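Putative capsular polysaccharide biosynthesis protein (Streptococcus pneumoniae serotype 4, PDB 6EWJ) probably acts as a pyridoxal phosphate-dependent sugar aminotransferase in the biosynthesis of pneumococcal teichoic acid. Local coordinates at residues R287-V292 against L385-D391; A328-R333 against F377-I381. One frame throughout, in Å; residues are numbered along the deposited sequence.

Overall arrangement
Contact 1 is the wider of two chain closures, and contact 2 falls wholly within its span. From the N terminus the chain first builds the seven-stranded mixed sheet, then runs through the long helix 268-299, where residues 287-292 supply the first half of contact 1. The antiparallel strands 304-306 and 321-325 follow, and 328-333 starts helix 330-342. Contact 2 closes when the end of helix 371-378 and the start of strand 380-383 return to that helix start. A few residues later, 385-391 reaches helix 268-299 and closes contact 1. With centres about 25 Å apart, the two contacts anchor opposite ends of the strand 380-383 region to different helices.

Contact 1: residues R287-V292 against L385-D391; sequences RRKDIV and LHTKLSD
Arg-287 sends CG away from its backbone N (chi1 -177°) and then bends at chi2 (57°), which brings the guanidinium to the backbone of Leu-389 and the carboxylate of Asp-391. NH1 and NH2 of Arg-287 both grip a single oxygen, Asp-391 OD1, each at 2.8 Å; NH1 comes from the syn side and NH2 from above the carboxylate plane. Arg-287 NH2 also donates almost straight (169°) to Leu-389 O at 2.8 Å. Ile-291 CG1 covers one guanidinium face, so edge bonds and packing fix the group's rotation. Arg-288 instead extends from CG to NE; Arg-288 NH1 makes a weak bond to Leu-385 O at 2.9 Å, besides a bond to Arg-318 O. Its side chain lies about 7 Å from that of Lys-205, the predicted attachment point of pyridoxal phosphate, so this junction borders the probable cofactor site. Beside these polar ends the two branches of Leu-385 meet the helix separately, CD1 tightly on Ile-291 CG2 at 3.5 Å, CD2 on Val-292 CG2 at 3.6 Å. The loop joining strand 380-383 to helix 391-409 is thus laid against helix 268-299, with Tyr-321 of strand 321-325 touching both Val-292 and Leu-385.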
loop_
_atom_site.group_PDB
_atom_site.type_symbol
_atom_site.label_atom_id
_atom_site.label_comp_id
_atom_site.label_asym_id
_atom_site.label_seq_id
_atom_site.Cartn_x
_atom_site.Cartn_y
_atom_site.Cartn_z
ATOM N N ARG A 287 -2.059 8.887 30.354
ATOM C CA ARG A 287 -3.396 9.482 30.254
ATOM C C ARG A 287 -4.490 8.428 30.016
ATOM O O ARG A 287 -5.530 8.462 30.682
ATOM C CB ARG A 287 -3.473 10.545 29.158
ATOM C CG ARG A 287 -4.825 11.262 29.048
ATOM C CD ARG A 287 -5.275 11.944 30.329
ATOM N NE ARG A 287 -6.637 12.457 30.185
ATOM C CZ ARG A 287 -7.545 12.575 31.162
ATOM N NH1 ARG A 287 -7.260 12.252 32.431
ATOM N NH2 ARG A 287 -8.751 13.068 30.883
ATOM N N ARG A 288 -4.230 7.448 29.162
ATOM C CA ARG A 288 -5.222 6.382 28.910
ATOM C C ARG A 288 -5.487 5.538 30.182
ATOM O O ARG A 288 -6.634 5.129 30.469
ATOM C CB ARG A 288 -4.787 5.478 27.765
ATOM C CG ARG A 288 -4.789 6.210 26.454
ATOM C CD ARG A 288 -4.305 5.363 25.282
ATOM N NE ARG A 288 -4.703 6.012 24.025
ATOM C CZ ARG A 288 -5.823 5.771 23.328
ATOM N NH1 ARG A 288 -6.714 4.852 23.704
ATOM N NH2 ARG A 288 -6.042 6.442 22.215
ATOM N N LYS A 289 -4.419 5.281 30.932
ATOM C CA LYS A 289 -4.527 4.594 32.218
ATOM C C LYS A 289 -5.480 5.334 33.160
ATOM O O LYS A 289 -6.405 4.738 33.729
ATOM C CB LYS A 289 -3.136 4.427 32.839
ATOM C CG LYS A 289 -3.193 3.688 34.168
ATOM C CD LYS A 289 -1.862 3.738 34.910
ATOM C CE LYS A 289 -1.574 2.364 35.559
ATOM N NZ LYS A 289 -0.136 2.227 35.974
ATOM N N ASP A 290 -5.241 6.630 33.317
ATOM C CA ASP A 290 -6.067 7.489 34.173
ATOM C C ASP A 290 -7.535 7.517 33.747
ATOM O O ASP A 290 -8.412 7.549 34.613
ATOM C CB ASP A 290 -5.536 8.915 34.177
ATOM C CG ASP A 290 -4.135 9.041 34.783
ATOM O OD1 ASP A 290 -3.583 8.083 35.367
ATOM O OD2 ASP A 290 -3.561 10.137 34.614
ATOM N N ILE A 291 -7.809 7.552 32.433
ATOM C CA ILE A 291 -9.191 7.496 31.946
ATOM C C ILE A 291 -9.793 6.136 32.272
ATOM O O ILE A 291 -10.930 6.078 32.716
ATOM C CB ILE A 291 -9.303 7.779 30.428
ATOM C CG1 ILE A 291 -8.933 9.243 30.154
ATOM C CG2 ILE A 291 -10.719 7.496 29.903
ATOM C CD1 ILE A 291 -8.515 9.502 28.744
ATOM N N VAL A 292 -9.051 5.056 32.035
ATOM C CA VAL A 292 -9.582 3.710 32.271
ATOM C C VAL A 292 -9.886 3.508 33.743
ATOM O O VAL A 292 -10.954 3.015 34.098
ATOM C CB VAL A 292 -8.676 2.592 31.716
ATOM C CG1 VAL A 292 -9.055 1.229 32.254
ATOM C CG2 VAL A 292 -8.779 2.552 30.179
ATOM N N LEU A 385 -12.248 6.150 24.166
ATOM C CA LEU A 385 -10.990 6.085 24.948
ATOM C C LEU A 385 -9.869 6.632 24.078
ATOM O O LEU A 385 -9.348 5.941 23.200
ATOM C CB LEU A 385 -10.670 4.663 25.389
ATOM C CG LEU A 385 -9.432 4.459 26.288
ATOM C CD1 LEU A 385 -9.477 5.309 27.529
ATOM C CD2 LEU A 385 -9.266 2.995 26.657
ATOM N N HIS A 386 -9.542 7.899 24.325
ATOM C CA HIS A 386 -8.510 8.589 23.607
ATOM C C HIS A 386 -8.084 9.775 24.463
ATOM O O HIS A 386 -8.760 10.146 25.440
ATOM C CB HIS A 386 -9.052 9.076 22.258
ATOM C CG HIS A 386 -10.300 9.899 22.358
ATOM N ND1 HIS A 386 -10.291 11.250 22.634
ATOM C CD2 HIS A 386 -11.604 9.564 22.204
ATOM C CE1 HIS A 386 -11.530 11.713 22.629
ATOM N NE2 HIS A 386 -12.348 10.701 22.385
ATOM N N THR A 387 -6.999 10.411 24.032
ATOM C CA THR A 387 -6.303 11.383 24.891
ATOM C C THR A 387 -6.805 12.818 24.762
ATOM O O THR A 387 -6.245 13.702 25.370
ATOM C CB THR A 387 -4.803 11.317 24.601
ATOM O OG1 THR A 387 -4.592 11.322 23.181
ATOM C CG2 THR A 387 -4.252 10.027 25.184
ATOM N N LYS A 388 -7.818 13.045 23.924
ATOM C CA LYS A 388 -8.531 14.307 23.886
ATOM C C LYS A 388 -9.745 14.359 24.826
ATOM O O LYS A 388 -10.339 15.421 24.990
ATOM C CB LYS A 388 -8.968 14.629 22.443
ATOM C CG LYS A 388 -7.851 14.532 21.389
ATOM C CD LYS A 388 -6.813 15.627 21.535
ATOM C CE LYS A 388 -7.293 16.971 21.026
ATOM N NZ LYS A 388 -6.145 17.924 21.033
ATOM N N LEU A 389 -10.092 13.242 25.463
ATOM C CA LEU A 389 -11.159 13.229 26.477
ATOM C C LEU A 389 -10.759 14.024 27.731
ATOM O O LEU A 389 -9.709 13.774 28.309
ATOM C CB LEU A 389 -11.477 11.801 26.933
ATOM C CG LEU A 389 -12.210 10.868 25.986
ATOM C CD1 LEU A 389 -12.253 9.470 26.590
ATOM C CD2 LEU A 389 -13.614 11.375 25.707
ATOM N N SER A 390 -11.602 14.956 28.144
ATOM C CA SER A 390 -11.457 15.586 29.453
ATOM C C SER A 390 -12.040 14.671 30.552
ATOM O O SER A 390 -12.918 13.844 30.298
ATOM C CB SER A 390 -12.198 16.920 29.477
ATOM O OG SER A 390 -13.604 16.706 29.379
ATOM N N ASP A 391 -11.586 14.879 31.782
ATOM C CA ASP A 391 -12.197 14.231 32.946
ATOM C C ASP A 391 -13.718 14.480 33.046
ATOM O O ASP A 391 -14.463 13.559 33.349
ATOM C CB ASP A 391 -11.458 14.630 34.226
ATOM C CG ASP A 391 -10.045 14.047 34.293
ATOM O OD1 ASP A 391 -9.740 13.093 33.538
ATOM O OD2 ASP A 391 -9.222 14.546 35.062
HETATM O O HOH W 1 -7.322 13.828 27.815
#

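Contact 2: residues A328-R333 against F377-I381; sequences ASLEER and FENEI
Arg-333 NH1 donates to two backbone carbonyls where helix 371-378 gives way to strand 380-383. The bond from Arg-333 NH1 to Glu-380 O is 2.8 Å long, fairly straight at 157°, and arrives in the carbonyl plane on a lone pair; the one to Phe-377 O, 2.7 Å from Arg-333 NH1, is bent and weak. Phe-377 O also accepts from Glu-380 N, so the turn's own backbone bond and the arginine share one acceptor. The side chain gets there by folding twice, at chi2 (-84°) and chi3 (-50°), which lays Arg-333 CD against Ile-381 CG1 at 3.5 Å as the two chains run past each other in opposite directions. Glu-378 O lies over one face of the guanidinium. Arg-333 NH2 approaches Phe-377 CZ to 3.4 Å, with the guanidinium turned steeply against the ring. A cation-pi partner for Arg-333 comes from Trp-253 of the second subunit, which also packs on Phe-377.

At the helix start, Glu-378, extended beyond CG, brings its OE2 to Leu-330 N at 3.3 Å, meeting it on the anti side. Leu-330 also reaches across, its CD1 on Phe-377 CE2 at 3.8 Å. Ser-329 OG accepts from Glu-332 N, and Glu-332 OE1 accepts from Ser-329 N at 2.9 Å, the reciprocal pair that defines a capping box. Helix 330-342 therefore begins with its own cap plus an acceptor from across the contact, while its Arg-333 holds the helix-to-strand turn that leads into strand 380-383, the outermost within this chain of a three-stranded antiparallel sheet, close to the subunit interface of this DegT/DnrJ/EryC1-family protein.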
loop_
_atom_site.group_PDB
_atom_site.type_symbol
_atom_site.label_atom_id
_atom_site.label_comp_id
_atom_site.label_asym_id
_atom_site.label_seq_id
_atom_site.Cartn_x
_atom_site.Cartn_y
_atom_site.Cartn_z
ATOM N N ALA A 328 -28.654 -7.417 28.568
ATOM C CA ALA A 328 -29.156 -6.676 27.407
ATOM C C ALA A 328 -29.205 -7.571 26.160
ATOM O O ALA A 328 -28.231 -8.237 25.821
ATOM C CB ALA A 328 -28.280 -5.432 27.131
ATOM N N SER A 329 -30.335 -7.543 25.473
ATOM C CA SER A 329 -30.452 -8.191 24.161
ATOM C C SER A 329 -29.775 -7.364 23.077
ATOM O O SER A 329 -29.450 -6.203 23.268
ATOM C CB SER A 329 -31.924 -8.389 23.780
ATOM O OG SER A 329 -32.552 -7.148 23.463
ATOM N N LEU A 330 -29.624 -7.984 21.912
ATOM C CA LEU A 330 -29.210 -7.294 20.694
ATOM C C LEU A 330 -29.949 -5.981 20.467
ATOM O O LEU A 330 -29.324 -4.934 20.267
ATOM C CB LEU A 330 -29.417 -8.191 19.460
ATOM C CG LEU A 330 -28.896 -7.605 18.133
ATOM C CD1 LEU A 330 -27.404 -7.323 18.225
ATOM C CD2 LEU A 330 -29.175 -8.560 16.997
ATOM N N GLU A 331 -31.273 -6.041 20.526
ATOM C CA GLU A 331 -32.109 -4.903 20.232
ATOM C C GLU A 331 -31.940 -3.811 21.271
ATOM O O GLU A 331 -31.900 -2.603 20.963
ATOM C CB GLU A 331 -33.558 -5.379 20.078
ATOM C CG GLU A 331 -34.532 -4.227 19.893
ATOM C CD GLU A 331 -35.909 -4.670 19.447
ATOM O OE1 GLU A 331 -36.225 -5.893 19.568
ATOM O OE2 GLU A 331 -36.671 -3.769 19.023
ATOM N N GLU A 332 -31.779 -4.235 22.510
ATOM C CA GLU A 332 -31.615 -3.298 23.625
ATOM C C GLU A 332 -30.251 -2.637 23.559
ATOM O O GLU A 332 -30.133 -1.435 23.793
ATOM C CB GLU A 332 -31.841 -4.004 24.966
ATOM C CG GLU A 332 -33.286 -4.416 25.196
ATOM C CD GLU A 332 -33.453 -5.371 26.374
ATOM O OE1 GLU A 332 -32.490 -6.099 26.706
ATOM O OE2 GLU A 332 -34.531 -5.386 26.970
ATOM N N ARG A 333 -29.222 -3.406 23.214
ATOM C CA ARG A 333 -27.871 -2.827 22.989
ATOM C C ARG A 333 -27.934 -1.747 21.938
ATOM O O ARG A 333 -27.346 -0.658 22.098
ATOM C CB ARG A 333 -26.837 -3.884 22.569
ATOM C CG ARG A 333 -25.360 -3.374 22.588
ATOM C CD ARG A 333 -24.903 -2.628 21.337
ATOM N NE ARG A 333 -25.226 -3.404 20.150
ATOM C CZ ARG A 333 -24.538 -4.446 19.720
ATOM N NH1 ARG A 333 -23.431 -4.849 20.317
ATOM N NH2 ARG A 333 -24.963 -5.071 18.632
ATOM N N PHE A 377 -20.518 -10.182 21.357
ATOM C CA PHE A 377 -20.989 -9.111 20.462
ATOM C C PHE A 377 -22.327 -8.539 20.842
ATOM O O PHE A 377 -22.516 -7.322 20.871
ATOM C CB PHE A 377 -21.063 -9.633 19.031
ATOM C CG PHE A 377 -22.027 -8.883 18.146
ATOM C CD1 PHE A 377 -21.736 -7.575 17.702
ATOM C CD2 PHE A 377 -23.223 -9.482 17.720
ATOM C CE1 PHE A 377 -22.643 -6.865 16.922
ATOM C CE2 PHE A 377 -24.110 -8.766 16.943
ATOM C CZ PHE A 377 -23.807 -7.462 16.523
ATOM N N GLU A 378 -23.265 -9.414 21.130
ATOM C CA GLU A 378 -24.630 -9.026 21.407
ATOM C C GLU A 378 -24.860 -7.852 22.399
ATOM O O GLU A 378 -25.742 -7.011 22.167
ATOM C CB GLU A 378 -25.418 -10.259 21.908
ATOM C CG GLU A 378 -26.918 -10.099 21.817
ATOM C CD GLU A 378 -27.704 -11.231 22.469
ATOM O OE1 GLU A 378 -27.123 -12.227 22.942
ATOM O OE2 GLU A 378 -28.934 -11.123 22.461
ATOM N N ASN A 379 -24.113 -7.828 23.502
ATOM C CA ASN A 379 -24.297 -6.816 24.554
ATOM C C ASN A 379 -23.072 -5.882 24.707
ATOM O O ASN A 379 -22.936 -5.200 25.707
ATOM C CB ASN A 379 -24.658 -7.471 25.882
ATOM C CG ASN A 379 -23.588 -8.404 26.409
ATOM O OD1 ASN A 379 -22.780 -8.958 25.649
ATOM N ND2 ASN A 379 -23.596 -8.620 27.700
ATOM N N GLU A 380 -22.235 -5.839 23.683
ATOM C CA GLU A 380 -20.992 -5.128 23.729
ATOM C C GLU A 380 -21.191 -3.700 23.261
ATOM O O GLU A 380 -21.839 -3.463 22.214
ATOM C CB GLU A 380 -19.933 -5.834 22.888
ATOM C CG GLU A 380 -18.510 -5.340 23.115
ATOM C CD GLU A 380 -18.178 -4.022 22.422
ATOM O OE1 GLU A 380 -18.693 -3.745 21.313
ATOM O OE2 GLU A 380 -17.355 -3.235 22.959
ATOM N N ILE A 381 -20.645 -2.760 24.035
ATOM C CA ILE A 381 -20.540 -1.366 23.648
ATOM C C ILE A 381 -19.158 -0.826 23.972
ATOM O O ILE A 381 -18.661 -0.944 25.106
ATOM C CB ILE A 381 -21.626 -0.505 24.322
ATOM C CG1 ILE A 381 -23.037 -0.926 23.811
ATOM C CG2 ILE A 381 -21.450 0.964 24.001
ATOM C CD1 ILE A 381 -24.187 -0.355 24.617
#